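Local atomic coordinates of GNA33 (Neisseria gonorrhoeae FA 1090, PDB entry 2G5D), a protein that probably cleaves the glycosidic linkage between N-acetylmuramic acid and N-acetylglucosamine in peptidoglycan as a lytic transglycosylase, leaving a 1,6-anhydro bond in the N-acetylmuramic acid residue. Residues I27-G32 and G415-Y420; Y42-H47 and Y102-Q107; S64-C69 and A83-T88; Q76-V81 and Q410-G415; A351-A356 and R368-Q373. All blocks are in the same frame, centred on the assembly; numbering follows the deposited sequence.

Overall arrangement
From the N terminus, residues 27-32 lie in a loop that interaction 1 joins to the C-terminal tail, so this contact closes a loop holding almost the whole chain and the other four contacts. Interaction 2 pairs strands 40-44 and 103-110, and within its span interaction 3 packs helix 58-72 on helix 79-86. Interaction 4 sets the start of that second helix against the end of strand 403-413; along the chain it crosses interactions 2 and 3. Interaction 5, a hairpin in the 3D domain, falls within the span of interaction 4. Strand 403-413 links the sets, pairing with 103-110 and with 352-358, while Phe65 of interaction 3 touches residues of interactions 2, 4 and 5.

Interaction 1 (I27-G32 and G415-Y420); sequences IPDPAG and GMKPEY
The two loops come closest at Pro28 and Gly415, whose CA atoms are 5.0 Å apart, and neither has regular secondary structure. A water bridges them: it accepts from Asp29 N at 2.9 Å and from Gly415 N at 3.0 Å, and donates to Asp29 OD2 at 2.9 Å, which steadies the carboxylate beside its own backbone. The other oxygen, Asp29 OD1, forms a salt bridge with Lys417 NZ at 3.6 Å. The two side chains cross at about a right angle, and Lys417 touches the carboxylate at a second place, its CG lying 3.5 Å from Asp29 OD2. Bends at chi3 (-105°) and chi4 (-71°) fold the lysine chain back so that its ammonium group meets the carboxylate. Both side chains also touch Trp106 of strand 103-110. This water-bridged, ion-paired patch, set over Trp106, is a solvent-exposed polar contact between the loop before strand 34-37 and the loop after strand 403-413.

Interaction 2 (Y42-H47 and Y102-Q107); sequences YTVVPH and YFTPWQ
Pro105, Gln107 and Trp106 bury the most surface here. The pyrrolidine of Pro105 lies over one face of the His47 imidazole, with Pro105 CG 3.7 Å from the ring centroid and almost on the ring normal, while Phe103 O sits at the imidazole edge. Pro105 O accepts from Val45 N at 3.1 Å. Val44 presses a methyl onto the Trp106 indole: Val44 CG2 stands 3.3 Å from the centroid of the six-membered ring, a CH-pi contact only 5° off the normal. With chi1 at 167°, the other methyl of Val44 turns to Thr104, its CG1 being 3.6 Å from Thr104 CG2. Gln107 exchanges two backbone hydrogen bonds with Thr43: Thr43 N to Gln107 O is 2.9 Å and Gln107 N to Thr43 O is 2.7 Å. Its extended side chain crosses Val45 at a slant, OE1 nearest Val45 CG1. Thr43-Gln107 is thus a hydrogen-bonded pair and Val44-Trp106 a non-hydrogen-bonded one, successive rungs of the antiparallel ladder of strands 40-44 and 103-110.

Interaction 3 (S64-C69 and A83-T88); sequences SFRLGC and AQAFQT
Helices 58-72 and 79-86, which the Cys69-Cys82 disulfide also ties together, meet here where the second helix runs out into a loop, and Arg66 carries most of the contact. Its chain, extended from CG to NE, reaches Ala85 O in the last turn and Thr88 O in the loop beyond. Arg66 NE donates to Ala85 O at 2.9 Å, standing well above the carbonyl plane. Arg66 NH2 is paired with Thr88 O at 2.5 Å, unusually short and of doubtful length. The guanidinium thus helps to satisfy the Ala85 carbonyl at the C-terminal end of the helix, where a positive charge would probably be favoured by the helix dipole. Thr88 OG1 turns back to Gln84 O at 2.6 Å. Beside these bonds the aliphatic part of the arginine lies over the Phe86 ring, with Arg66 CD 3.8 Å from the centroid and 9° off the normal. On the buried side Ala85 CB meets the edge of the Phe65 ring, 3.7 Å from Phe65 CD2.

Interaction 4 (Q76-V81 and Q410-G415); sequences QGWQDV and QLLPNG
Trp78 and Pro413 meet at about a right angle, the pyrrolidine set over one face of the indole. Pro413 CD stands 3.7 Å from the centroid of the six-membered ring and 17° off its normal, a CH-pi contact displaced toward the rim, so that its nearest neighbours are Trp78 CH2 and CZ3, Pro413 CD to CH2 being 3.6 Å. The indole is carried there with CG beside the backbone N (chi1 -71°), which sends its benzo ring toward the strand. Leu412 approaches from another direction: its side chain runs at a slant to the indole, and Leu412 CD2 lies 3.8 Å from Trp78 CZ2. Val81, one turn further on, comes at Pro413 crosswise with both methyls, Val81 CG2 lying 3.8 Å from Pro413 CG. The proline ring packs into the angle between the indole and Val81, a largely apolar contact, with Gly77 O also against the ring. Gln79, at the start of the helix, accepts through OE1 from Gly77 N at 2.8 Å, tying together the turn that contains Trp78. The cluster fits the start of helix 79-86 to the end of strand 403-413, with Phe65 of helix 58-72, Phe103 of strand 103-110 and Pro352 of strand 352-358 packed around it.

Interaction 5 (A351-A356 and R368-Q373); sequences APLFVA and RLIMAQ
Leu353 N donates to Ile370 O at 2.7 Å, the shortest bond of the pair, and the same carbonyl oxygen also receives a CA-H contact from Pro352. Ile370 N returns a bond to Leu353 O at 2.9 Å, making a hydrogen-bonded pair. Val355 and Arg368 form the next one, Val355 N to Arg368 O and Arg368 N to Val355 O both being 3.0 Å. Beyond the other end Ala372 N meets Ala351 O at 2.9 Å, nearly straight at 172°. On the face of Pro352 and Phe354, the bent chain of Met371 curls under the proline, its SD 3.7 Å from Pro352 CG. Leu369, with CG opposite the backbone N (chi1 -175°), brings CD1 3.7 Å from Phe354 N, and one face of the Phe354 ring lies over Arg368 O. On the other face Val355 CG2 touches Ile370 CD1 at 4.1 Å, both against Val385 of strand 384-391. Arg368 NH1 makes a salt bridge to Glu337 and a hydrogen bond to the Tyr387 hydroxyl. Together strands 352-358 and 365-375 form an antiparallel hairpin of the 3D domain, a domain probably related to the double-psi beta-barrels.

Interaction 1 (I27-G32 and G415-Y420)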
# COMPACT_ATOMS: atom_id res chain seq x y z
N ILE A 27 14.43 -12.75 -26.35
CA ILE A 27 15.66 -13.49 -26.04
C ILE A 27 16.18 -13.20 -24.63
O ILE A 27 16.46 -12.05 -24.32
CB ILE A 27 16.73 -13.18 -27.11
CG1 ILE A 27 16.19 -13.56 -28.49
CG2 ILE A 27 18.08 -13.88 -26.80
CD1 ILE A 27 16.80 -12.77 -29.63
N PRO A 28 16.28 -14.23 -23.78
CA PRO A 28 16.73 -13.97 -22.40
C PRO A 28 18.23 -13.69 -22.30
O PRO A 28 19.03 -14.27 -23.04
CB PRO A 28 16.40 -15.27 -21.65
CG PRO A 28 15.92 -16.25 -22.66
CD PRO A 28 15.99 -15.65 -24.03
N ASP A 29 18.60 -12.77 -21.41
CA ASP A 29 19.98 -12.61 -20.99
C ASP A 29 20.40 -13.94 -20.37
O ASP A 29 19.60 -14.57 -19.66
CB ASP A 29 20.09 -11.45 -20.00
CG ASP A 29 19.80 -10.11 -20.66
OD1 ASP A 29 20.51 -9.75 -21.61
OD2 ASP A 29 18.85 -9.41 -20.26
N PRO A 30 21.62 -14.41 -20.69
CA PRO A 30 21.99 -15.75 -20.22
C PRO A 30 22.33 -15.83 -18.72
O PRO A 30 22.56 -14.79 -18.08
CB PRO A 30 23.17 -16.12 -21.11
CG PRO A 30 23.75 -14.82 -21.56
CD PRO A 30 22.67 -13.79 -21.52
N ALA A 31 22.32 -17.04 -18.17
CA ALA A 31 22.58 -17.29 -16.75
C ALA A 31 23.90 -16.64 -16.32
O ALA A 31 24.90 -16.66 -17.05
CB ALA A 31 22.56 -18.78 -16.46
N GLY A 32 23.88 -15.99 -15.16
CA GLY A 32 25.06 -15.28 -14.68
C GLY A 32 25.16 -13.82 -15.11
O GLY A 32 26.09 -13.14 -14.70
N GLY A 415 14.85 -10.27 -22.13
CA GLY A 415 15.46 -9.14 -22.82
C GLY A 415 15.44 -7.85 -22.03
O GLY A 415 16.32 -7.02 -22.17
N MET A 416 14.43 -7.68 -21.18
CA MET A 416 14.34 -6.49 -20.35
C MET A 416 15.22 -6.64 -19.10
O MET A 416 15.11 -7.62 -18.35
CB MET A 416 12.88 -6.20 -19.97
CG MET A 416 12.70 -5.00 -19.04
SD MET A 416 11.07 -4.93 -18.26
CE MET A 416 10.02 -4.63 -19.67
N LYS A 417 16.10 -5.67 -18.89
CA LYS A 417 17.01 -5.72 -17.76
C LYS A 417 16.40 -4.99 -16.58
O LYS A 417 15.59 -4.08 -16.75
CB LYS A 417 18.39 -5.16 -18.15
CG LYS A 417 19.19 -6.15 -19.02
CD LYS A 417 20.67 -5.91 -18.98
CE LYS A 417 21.15 -5.26 -20.26
NZ LYS A 417 21.10 -6.25 -21.35
N PRO A 418 16.77 -5.40 -15.36
CA PRO A 418 16.40 -4.61 -14.20
C PRO A 418 17.21 -3.30 -14.22
O PRO A 418 18.21 -3.17 -14.93
CB PRO A 418 16.79 -5.50 -13.04
CG PRO A 418 17.88 -6.35 -13.57
CD PRO A 418 17.58 -6.57 -14.99
N GLU A 419 16.76 -2.32 -13.47
CA GLU A 419 17.43 -1.05 -13.52
C GLU A 419 17.27 -0.38 -12.18
O GLU A 419 16.19 -0.37 -11.59
CB GLU A 419 16.82 -0.20 -14.63
CG GLU A 419 17.45 1.15 -14.80
CD GLU A 419 16.70 1.99 -15.82
OE1 GLU A 419 15.84 1.44 -16.54
OE2 GLU A 419 16.96 3.21 -15.88
N TYR A 420 18.38 0.17 -11.70
CA TYR A 420 18.36 1.06 -10.57
C TYR A 420 17.84 2.41 -11.08
O TYR A 420 18.35 2.97 -12.06
CB TYR A 420 19.75 1.15 -9.95
CG TYR A 420 19.91 2.25 -8.92
CD1 TYR A 420 20.85 3.28 -9.11
CD2 TYR A 420 19.12 2.28 -7.78
CE1 TYR A 420 21.00 4.29 -8.16
CE2 TYR A 420 19.26 3.27 -6.84
CZ TYR A 420 20.20 4.28 -7.03
OH TYR A 420 20.32 5.25 -6.09
O HOH W 1 16.63 -11.25 -19.99

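Interaction 2 (Y42-H47 and Y102-Q107)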
# COMPACT_ATOMS: atom_id res chain seq x y z
N TYR A 42 21.89 -7.40 -9.71
CA TYR A 42 20.89 -8.34 -10.20
C TYR A 42 21.56 -9.40 -11.07
O TYR A 42 22.32 -9.06 -11.96
CB TYR A 42 19.86 -7.61 -11.05
CG TYR A 42 19.24 -6.37 -10.44
CD1 TYR A 42 19.84 -5.13 -10.59
CD2 TYR A 42 18.00 -6.43 -9.76
CE1 TYR A 42 19.29 -3.98 -10.06
CE2 TYR A 42 17.42 -5.25 -9.23
CZ TYR A 42 18.09 -4.03 -9.40
OH TYR A 42 17.60 -2.84 -8.91
N THR A 43 21.28 -10.67 -10.80
CA THR A 43 21.94 -11.78 -11.49
C THR A 43 20.91 -12.73 -12.06
O THR A 43 20.04 -13.22 -11.33
CB THR A 43 22.91 -12.57 -10.53
OG1 THR A 43 23.82 -11.65 -9.93
CG2 THR A 43 23.73 -13.64 -11.26
N VAL A 44 21.02 -13.00 -13.36
CA VAL A 44 20.16 -13.99 -14.01
C VAL A 44 20.49 -15.39 -13.50
O VAL A 44 21.64 -15.81 -13.54
CB VAL A 44 20.32 -14.00 -15.55
CG1 VAL A 44 19.65 -15.26 -16.15
CG2 VAL A 44 19.75 -12.75 -16.15
N VAL A 45 19.48 -16.11 -13.03
CA VAL A 45 19.63 -17.49 -12.59
C VAL A 45 18.53 -18.30 -13.27
O VAL A 45 17.58 -17.71 -13.78
CB VAL A 45 19.51 -17.62 -11.03
CG1 VAL A 45 20.67 -16.95 -10.33
CG2 VAL A 45 18.14 -17.06 -10.50
N PRO A 46 18.65 -19.65 -13.29
CA PRO A 46 17.54 -20.51 -13.76
C PRO A 46 16.27 -20.38 -12.90
O PRO A 46 16.37 -20.08 -11.70
CB PRO A 46 18.11 -21.93 -13.64
CG PRO A 46 19.63 -21.73 -13.63
CD PRO A 46 19.84 -20.45 -12.90
N HIS A 47 15.10 -20.63 -13.49
CA HIS A 47 13.83 -20.64 -12.77
C HIS A 47 13.82 -21.61 -11.60
O HIS A 47 13.21 -21.32 -10.58
CB HIS A 47 12.64 -20.95 -13.71
CG HIS A 47 12.49 -19.95 -14.82
ND1 HIS A 47 11.53 -18.96 -14.79
CD2 HIS A 47 13.20 -19.77 -15.96
CE1 HIS A 47 11.64 -18.22 -15.88
NE2 HIS A 47 12.66 -18.68 -16.60
N TYR A 102 8.48 -16.82 -20.97
CA TYR A 102 8.42 -15.39 -21.31
C TYR A 102 9.23 -14.46 -20.40
O TYR A 102 9.50 -13.30 -20.75
CB TYR A 102 6.95 -14.94 -21.41
CG TYR A 102 6.22 -15.41 -22.67
CD1 TYR A 102 5.57 -16.63 -22.71
CD2 TYR A 102 6.21 -14.61 -23.83
CE1 TYR A 102 4.90 -17.06 -23.88
CE2 TYR A 102 5.56 -15.02 -24.99
CZ TYR A 102 4.90 -16.25 -25.02
OH TYR A 102 4.25 -16.65 -26.17
N PHE A 103 9.62 -14.96 -19.23
CA PHE A 103 10.34 -14.18 -18.23
C PHE A 103 11.67 -14.82 -17.87
O PHE A 103 11.86 -16.04 -18.01
CB PHE A 103 9.51 -13.95 -16.94
CG PHE A 103 8.17 -13.26 -17.15
CD1 PHE A 103 7.10 -13.95 -17.74
CD2 PHE A 103 7.98 -11.93 -16.75
CE1 PHE A 103 5.88 -13.32 -17.96
CE2 PHE A 103 6.75 -11.30 -16.95
CZ PHE A 103 5.69 -12.00 -17.54
N THR A 104 12.59 -13.96 -17.43
CA THR A 104 13.88 -14.36 -16.89
C THR A 104 13.97 -13.92 -15.43
O THR A 104 13.63 -12.77 -15.11
CB THR A 104 15.04 -13.73 -17.73
OG1 THR A 104 15.00 -14.26 -19.05
CG2 THR A 104 16.42 -13.99 -17.09
N PRO A 105 14.41 -14.83 -14.52
CA PRO A 105 14.58 -14.44 -13.13
C PRO A 105 15.92 -13.74 -12.84
O PRO A 105 16.99 -14.20 -13.25
CB PRO A 105 14.49 -15.78 -12.36
CG PRO A 105 14.26 -16.85 -13.40
CD PRO A 105 14.72 -16.26 -14.71
N TRP A 106 15.84 -12.62 -12.14
CA TRP A 106 17.03 -11.86 -11.70
C TRP A 106 17.06 -11.89 -10.19
O TRP A 106 16.25 -11.22 -9.54
CB TRP A 106 16.98 -10.40 -12.16
CG TRP A 106 17.01 -10.25 -13.65
CD1 TRP A 106 15.96 -10.41 -14.51
CD2 TRP A 106 18.15 -9.90 -14.45
NE1 TRP A 106 16.36 -10.17 -15.80
CE2 TRP A 106 17.70 -9.85 -15.80
CE3 TRP A 106 19.50 -9.59 -14.17
CZ2 TRP A 106 18.55 -9.51 -16.86
CZ3 TRP A 106 20.35 -9.26 -15.24
CH2 TRP A 106 19.87 -9.23 -16.57
N GLN A 107 18.00 -12.67 -9.65
CA GLN A 107 18.24 -12.70 -8.20
C GLN A 107 18.78 -11.34 -7.72
O GLN A 107 19.65 -10.75 -8.36
CB GLN A 107 19.21 -13.81 -7.84
CG GLN A 107 19.41 -13.91 -6.35
CD GLN A 107 20.15 -15.17 -5.94
OE1 GLN A 107 21.18 -15.51 -6.52
NE2 GLN A 107 19.64 -15.85 -4.90
O HOH W 2 22.91 -10.73 -7.52

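Interaction 3 (S64-C69 and A83-T88)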
# COMPACT_ATOMS: atom_id res chain seq x y z
N SER A 64 -3.10 -12.76 -10.58
CA SER A 64 -2.54 -11.54 -10.01
C SER A 64 -1.85 -10.70 -11.11
O SER A 64 -2.07 -9.49 -11.21
CB SER A 64 -1.59 -11.92 -8.88
OG SER A 64 -1.13 -10.80 -8.15
N PHE A 65 -1.04 -11.35 -11.96
CA PHE A 65 -0.38 -10.64 -13.10
C PHE A 65 -1.37 -9.97 -14.06
O PHE A 65 -1.14 -8.83 -14.50
CB PHE A 65 0.60 -11.55 -13.87
CG PHE A 65 1.44 -10.81 -14.90
CD1 PHE A 65 2.37 -9.86 -14.51
CD2 PHE A 65 1.27 -11.07 -16.26
CE1 PHE A 65 3.13 -9.16 -15.47
CE2 PHE A 65 2.03 -10.39 -17.23
CZ PHE A 65 2.97 -9.44 -16.84
N ARG A 66 -2.43 -10.69 -14.42
CA ARG A 66 -3.52 -10.20 -15.29
C ARG A 66 -4.20 -8.95 -14.75
O ARG A 66 -4.51 -8.03 -15.52
CB ARG A 66 -4.61 -11.29 -15.51
CG ARG A 66 -4.32 -12.38 -16.58
CD ARG A 66 -5.65 -13.06 -16.94
NE ARG A 66 -5.50 -14.26 -17.76
CZ ARG A 66 -6.52 -14.97 -18.25
NH1 ARG A 66 -7.77 -14.60 -18.02
NH2 ARG A 66 -6.29 -16.06 -18.98
N LEU A 67 -4.42 -8.89 -13.43
CA LEU A 67 -4.96 -7.68 -12.78
C LEU A 67 -4.03 -6.46 -12.95
O LEU A 67 -4.48 -5.36 -13.26
CB LEU A 67 -5.25 -7.95 -11.28
CG LEU A 67 -6.35 -8.94 -10.89
CD1 LEU A 67 -6.17 -9.50 -9.46
CD2 LEU A 67 -7.72 -8.35 -11.03
N GLY A 68 -2.72 -6.66 -12.76
CA GLY A 68 -1.76 -5.58 -12.95
C GLY A 68 -1.70 -5.09 -14.40
O GLY A 68 -1.50 -3.91 -14.63
N CYS A 69 -1.93 -6.00 -15.35
CA CYS A 69 -1.88 -5.69 -16.80
C CYS A 69 -2.87 -4.67 -17.31
O CYS A 69 -2.61 -4.04 -18.35
CB CYS A 69 -1.93 -6.96 -17.65
SG CYS A 69 -0.39 -7.89 -17.67
N ALA A 83 -0.52 -9.19 -23.14
CA ALA A 83 -1.41 -9.81 -24.12
C ALA A 83 -1.41 -11.33 -23.95
O ALA A 83 -2.47 -11.97 -23.91
CB ALA A 83 -1.02 -9.42 -25.55
N GLN A 84 -0.21 -11.90 -23.83
CA GLN A 84 -0.06 -13.36 -23.74
C GLN A 84 -0.65 -13.93 -22.44
O GLN A 84 -1.17 -15.05 -22.44
CB GLN A 84 1.42 -13.74 -23.85
CG GLN A 84 1.66 -15.23 -24.05
CD GLN A 84 1.01 -15.76 -25.32
OE1 GLN A 84 0.89 -15.04 -26.31
NE2 GLN A 84 0.59 -17.03 -25.31
N ALA A 85 -0.53 -13.16 -21.35
CA ALA A 85 -1.16 -13.50 -20.08
C ALA A 85 -2.66 -13.75 -20.25
O ALA A 85 -3.21 -14.60 -19.58
CB ALA A 85 -0.90 -12.40 -19.01
N PHE A 86 -3.31 -13.02 -21.16
CA PHE A 86 -4.75 -13.16 -21.38
C PHE A 86 -5.12 -14.29 -22.34
O PHE A 86 -6.26 -14.73 -22.39
CB PHE A 86 -5.39 -11.81 -21.77
CG PHE A 86 -5.73 -10.96 -20.58
CD1 PHE A 86 -4.75 -10.19 -19.95
CD2 PHE A 86 -7.02 -10.98 -20.05
CE1 PHE A 86 -5.05 -9.41 -18.81
CE2 PHE A 86 -7.35 -10.20 -18.90
CZ PHE A 86 -6.36 -9.41 -18.28
N GLN A 87 -4.13 -14.79 -23.08
CA GLN A 87 -4.28 -15.97 -23.91
C GLN A 87 -3.77 -17.26 -23.22
O GLN A 87 -3.72 -18.31 -23.83
CB GLN A 87 -3.61 -15.74 -25.27
CG GLN A 87 -4.36 -14.70 -26.13
CD GLN A 87 -3.60 -14.24 -27.37
OE1 GLN A 87 -4.16 -13.52 -28.21
NE2 GLN A 87 -2.32 -14.63 -27.49
N THR A 88 -3.41 -17.14 -21.94
CA THR A 88 -2.98 -18.25 -21.11
C THR A 88 -4.10 -18.73 -20.15
O THR A 88 -4.64 -17.92 -19.39
CB THR A 88 -1.75 -17.82 -20.29
OG1 THR A 88 -0.76 -17.28 -21.18
CG2 THR A 88 -1.18 -18.99 -19.48

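Interaction 4 (Q76-V81 and Q410-G415)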
# COMPACT_ATOMS: atom_id res chain seq x y z
N GLN A 76 5.92 0.48 -22.05
CA GLN A 76 6.84 -0.03 -23.06
C GLN A 76 7.59 -1.29 -22.60
O GLN A 76 8.23 -1.32 -21.55
CB GLN A 76 7.81 1.06 -23.52
CG GLN A 76 8.70 0.71 -24.74
CD GLN A 76 7.97 -0.01 -25.88
OE1 GLN A 76 6.90 0.41 -26.33
NE2 GLN A 76 8.57 -1.09 -26.36
N GLY A 77 7.48 -2.34 -23.41
CA GLY A 77 8.18 -3.59 -23.16
C GLY A 77 7.36 -4.65 -22.43
O GLY A 77 7.83 -5.78 -22.27
N TRP A 78 6.14 -4.29 -22.03
CA TRP A 78 5.25 -5.20 -21.29
C TRP A 78 4.01 -5.61 -22.10
O TRP A 78 3.24 -6.43 -21.63
CB TRP A 78 4.81 -4.57 -19.94
CG TRP A 78 5.90 -4.47 -18.87
CD1 TRP A 78 6.72 -3.39 -18.65
CD2 TRP A 78 6.25 -5.45 -17.87
NE1 TRP A 78 7.55 -3.64 -17.59
CE2 TRP A 78 7.30 -4.89 -17.10
CE3 TRP A 78 5.78 -6.75 -17.56
CZ2 TRP A 78 7.90 -5.58 -16.04
CZ3 TRP A 78 6.37 -7.43 -16.49
CH2 TRP A 78 7.42 -6.84 -15.75
N GLN A 79 3.85 -5.07 -23.30
CA GLN A 79 2.66 -5.29 -24.12
C GLN A 79 2.43 -6.75 -24.47
O GLN A 79 1.32 -7.27 -24.32
CB GLN A 79 2.72 -4.48 -25.43
CG GLN A 79 2.93 -2.97 -25.28
CD GLN A 79 4.39 -2.54 -25.44
OE1 GLN A 79 5.32 -3.24 -25.03
NE2 GLN A 79 4.59 -1.37 -26.04
N ASP A 80 3.48 -7.40 -24.99
CA ASP A 80 3.45 -8.81 -25.37
C ASP A 80 3.19 -9.80 -24.21
O ASP A 80 2.34 -10.69 -24.34
CB ASP A 80 4.74 -9.19 -26.12
CG ASP A 80 4.68 -8.84 -27.59
OD1 ASP A 80 5.72 -8.98 -28.26
OD2 ASP A 80 3.58 -8.45 -28.08
N VAL A 81 3.91 -9.65 -23.09
CA VAL A 81 3.62 -10.49 -21.90
C VAL A 81 2.19 -10.29 -21.38
O VAL A 81 1.50 -11.25 -21.03
CB VAL A 81 4.70 -10.40 -20.76
CG1 VAL A 81 6.04 -11.03 -21.22
CG2 VAL A 81 4.88 -8.95 -20.23
N GLN A 410 13.49 -11.06 -9.08
CA GLN A 410 12.60 -10.28 -9.93
C GLN A 410 12.52 -10.93 -11.32
O GLN A 410 13.56 -11.20 -11.92
CB GLN A 410 13.18 -8.86 -10.03
CG GLN A 410 12.36 -7.91 -10.88
CD GLN A 410 12.85 -6.47 -10.83
OE1 GLN A 410 12.07 -5.56 -11.03
NE2 GLN A 410 14.16 -6.27 -10.60
N LEU A 411 11.29 -11.19 -11.83
CA LEU A 411 11.06 -11.76 -13.19
C LEU A 411 10.67 -10.65 -14.15
O LEU A 411 9.80 -9.85 -13.86
CB LEU A 411 10.02 -12.92 -13.18
CG LEU A 411 10.49 -14.30 -12.65
CD1 LEU A 411 10.91 -14.19 -11.20
CD2 LEU A 411 9.40 -15.40 -12.79
N LEU A 412 11.37 -10.56 -15.27
CA LEU A 412 11.14 -9.51 -16.25
C LEU A 412 11.03 -10.17 -17.61
O LEU A 412 11.71 -11.20 -17.86
CB LEU A 412 12.32 -8.50 -16.25
CG LEU A 412 12.48 -7.67 -14.98
CD1 LEU A 412 13.84 -6.94 -14.98
CD2 LEU A 412 11.30 -6.69 -14.80
N PRO A 413 10.21 -9.59 -18.51
CA PRO A 413 10.12 -10.12 -19.88
C PRO A 413 11.52 -10.34 -20.48
O PRO A 413 12.37 -9.44 -20.39
CB PRO A 413 9.37 -9.02 -20.62
CG PRO A 413 8.53 -8.38 -19.55
CD PRO A 413 9.36 -8.40 -18.32
N ASN A 414 11.76 -11.53 -21.04
CA ASN A 414 13.07 -11.86 -21.63
C ASN A 414 13.62 -10.70 -22.44
O ASN A 414 12.94 -10.20 -23.34
CB ASN A 414 12.96 -13.04 -22.59
CG ASN A 414 12.45 -14.29 -21.93
OD1 ASN A 414 12.67 -14.53 -20.76
ND2 ASN A 414 11.81 -15.13 -22.72
N GLY A 415 14.85 -10.27 -22.13
CA GLY A 415 15.46 -9.14 -22.82
C GLY A 415 15.44 -7.85 -22.03
O GLY A 415 16.32 -7.02 -22.17

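Interaction 5 (A351-A356 and R368-Q373)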
# COMPACT_ATOMS: atom_id res chain seq x y z
N ALA A 351 6.20 -6.11 -11.82
CA ALA A 351 6.96 -7.30 -12.13
C ALA A 351 6.56 -8.47 -11.26
O ALA A 351 6.29 -8.31 -10.08
CB ALA A 351 8.46 -7.05 -11.99
N PRO A 352 6.50 -9.67 -11.86
CA PRO A 352 6.45 -10.87 -11.00
C PRO A 352 7.66 -10.92 -10.06
O PRO A 352 8.79 -10.60 -10.45
CB PRO A 352 6.43 -12.02 -12.02
CG PRO A 352 5.83 -11.39 -13.29
CD PRO A 352 6.41 -9.99 -13.30
N LEU A 353 7.44 -11.32 -8.80
CA LEU A 353 8.50 -11.26 -7.81
C LEU A 353 8.40 -12.52 -6.96
O LEU A 353 7.40 -12.73 -6.29
CB LEU A 353 8.32 -9.99 -6.97
CG LEU A 353 9.38 -9.12 -6.24
CD1 LEU A 353 9.41 -9.45 -4.77
CD2 LEU A 353 10.80 -9.11 -6.83
N PHE A 354 9.42 -13.36 -7.04
CA PHE A 354 9.47 -14.53 -6.18
C PHE A 354 10.07 -14.20 -4.82
O PHE A 354 11.17 -13.65 -4.75
CB PHE A 354 10.24 -15.65 -6.85
CG PHE A 354 9.95 -16.99 -6.27
CD1 PHE A 354 8.98 -17.82 -6.85
CD2 PHE A 354 10.63 -17.42 -5.13
CE1 PHE A 354 8.69 -19.08 -6.29
CE2 PHE A 354 10.36 -18.67 -4.58
CZ PHE A 354 9.38 -19.50 -5.16
N VAL A 355 9.35 -14.56 -3.76
CA VAL A 355 9.75 -14.31 -2.38
C VAL A 355 9.86 -15.63 -1.66
O VAL A 355 8.91 -16.39 -1.57
CB VAL A 355 8.76 -13.34 -1.63
CG1 VAL A 355 9.24 -13.05 -0.18
CG2 VAL A 355 8.62 -12.06 -2.36
N ALA A 356 11.09 -15.90 -1.21
CA ALA A 356 11.43 -16.98 -0.33
C ALA A 356 11.56 -16.44 1.10
O ALA A 356 12.49 -15.70 1.42
CB ALA A 356 12.77 -17.61 -0.78
N ARG A 368 6.64 -17.99 -2.76
CA ARG A 368 5.50 -17.53 -3.51
C ARG A 368 5.91 -16.67 -4.68
O ARG A 368 6.72 -15.77 -4.52
CB ARG A 368 4.60 -16.67 -2.59
CG ARG A 368 3.84 -17.46 -1.50
CD ARG A 368 2.42 -17.76 -1.97
NE ARG A 368 1.82 -18.82 -1.18
CZ ARG A 368 1.06 -18.65 -0.09
NH1 ARG A 368 0.77 -17.43 0.38
NH2 ARG A 368 0.59 -19.74 0.54
N LEU A 369 5.36 -16.94 -5.86
CA LEU A 369 5.45 -15.96 -6.95
C LEU A 369 4.34 -14.95 -6.81
O LEU A 369 3.19 -15.21 -7.21
CB LEU A 369 5.40 -16.62 -8.34
CG LEU A 369 5.62 -15.63 -9.50
CD1 LEU A 369 7.00 -15.00 -9.37
CD2 LEU A 369 5.48 -16.37 -10.82
N ILE A 370 4.69 -13.78 -6.26
CA ILE A 370 3.76 -12.63 -6.14
C ILE A 370 4.00 -11.60 -7.23
O ILE A 370 4.91 -11.75 -8.00
CB ILE A 370 3.86 -12.00 -4.73
CG1 ILE A 370 5.18 -11.23 -4.55
CG2 ILE A 370 3.67 -13.11 -3.64
CD1 ILE A 370 5.18 -10.19 -3.46
N MET A 371 3.14 -10.59 -7.31
CA MET A 371 3.32 -9.46 -8.20
C MET A 371 3.62 -8.20 -7.40
O MET A 371 2.95 -7.90 -6.41
CB MET A 371 2.09 -9.27 -9.09
CG MET A 371 1.67 -10.56 -9.85
SD MET A 371 2.86 -11.10 -11.10
CE MET A 371 2.99 -12.81 -10.57
N ALA A 372 4.66 -7.49 -7.82
CA ALA A 372 5.13 -6.26 -7.20
C ALA A 372 4.35 -5.09 -7.79
O ALA A 372 4.76 -4.48 -8.80
CB ALA A 372 6.61 -6.10 -7.43
N GLN A 373 3.22 -4.78 -7.18
CA GLN A 373 2.23 -3.89 -7.78
C GLN A 373 1.94 -2.67 -6.90
O GLN A 373 1.06 -1.86 -7.20
CB GLN A 373 0.96 -4.67 -8.05
CG GLN A 373 1.08 -5.73 -9.13
CD GLN A 373 -0.18 -6.57 -9.24
OE1 GLN A 373 -0.99 -6.58 -8.32
NE2 GLN A 373 -0.34 -7.28 -10.36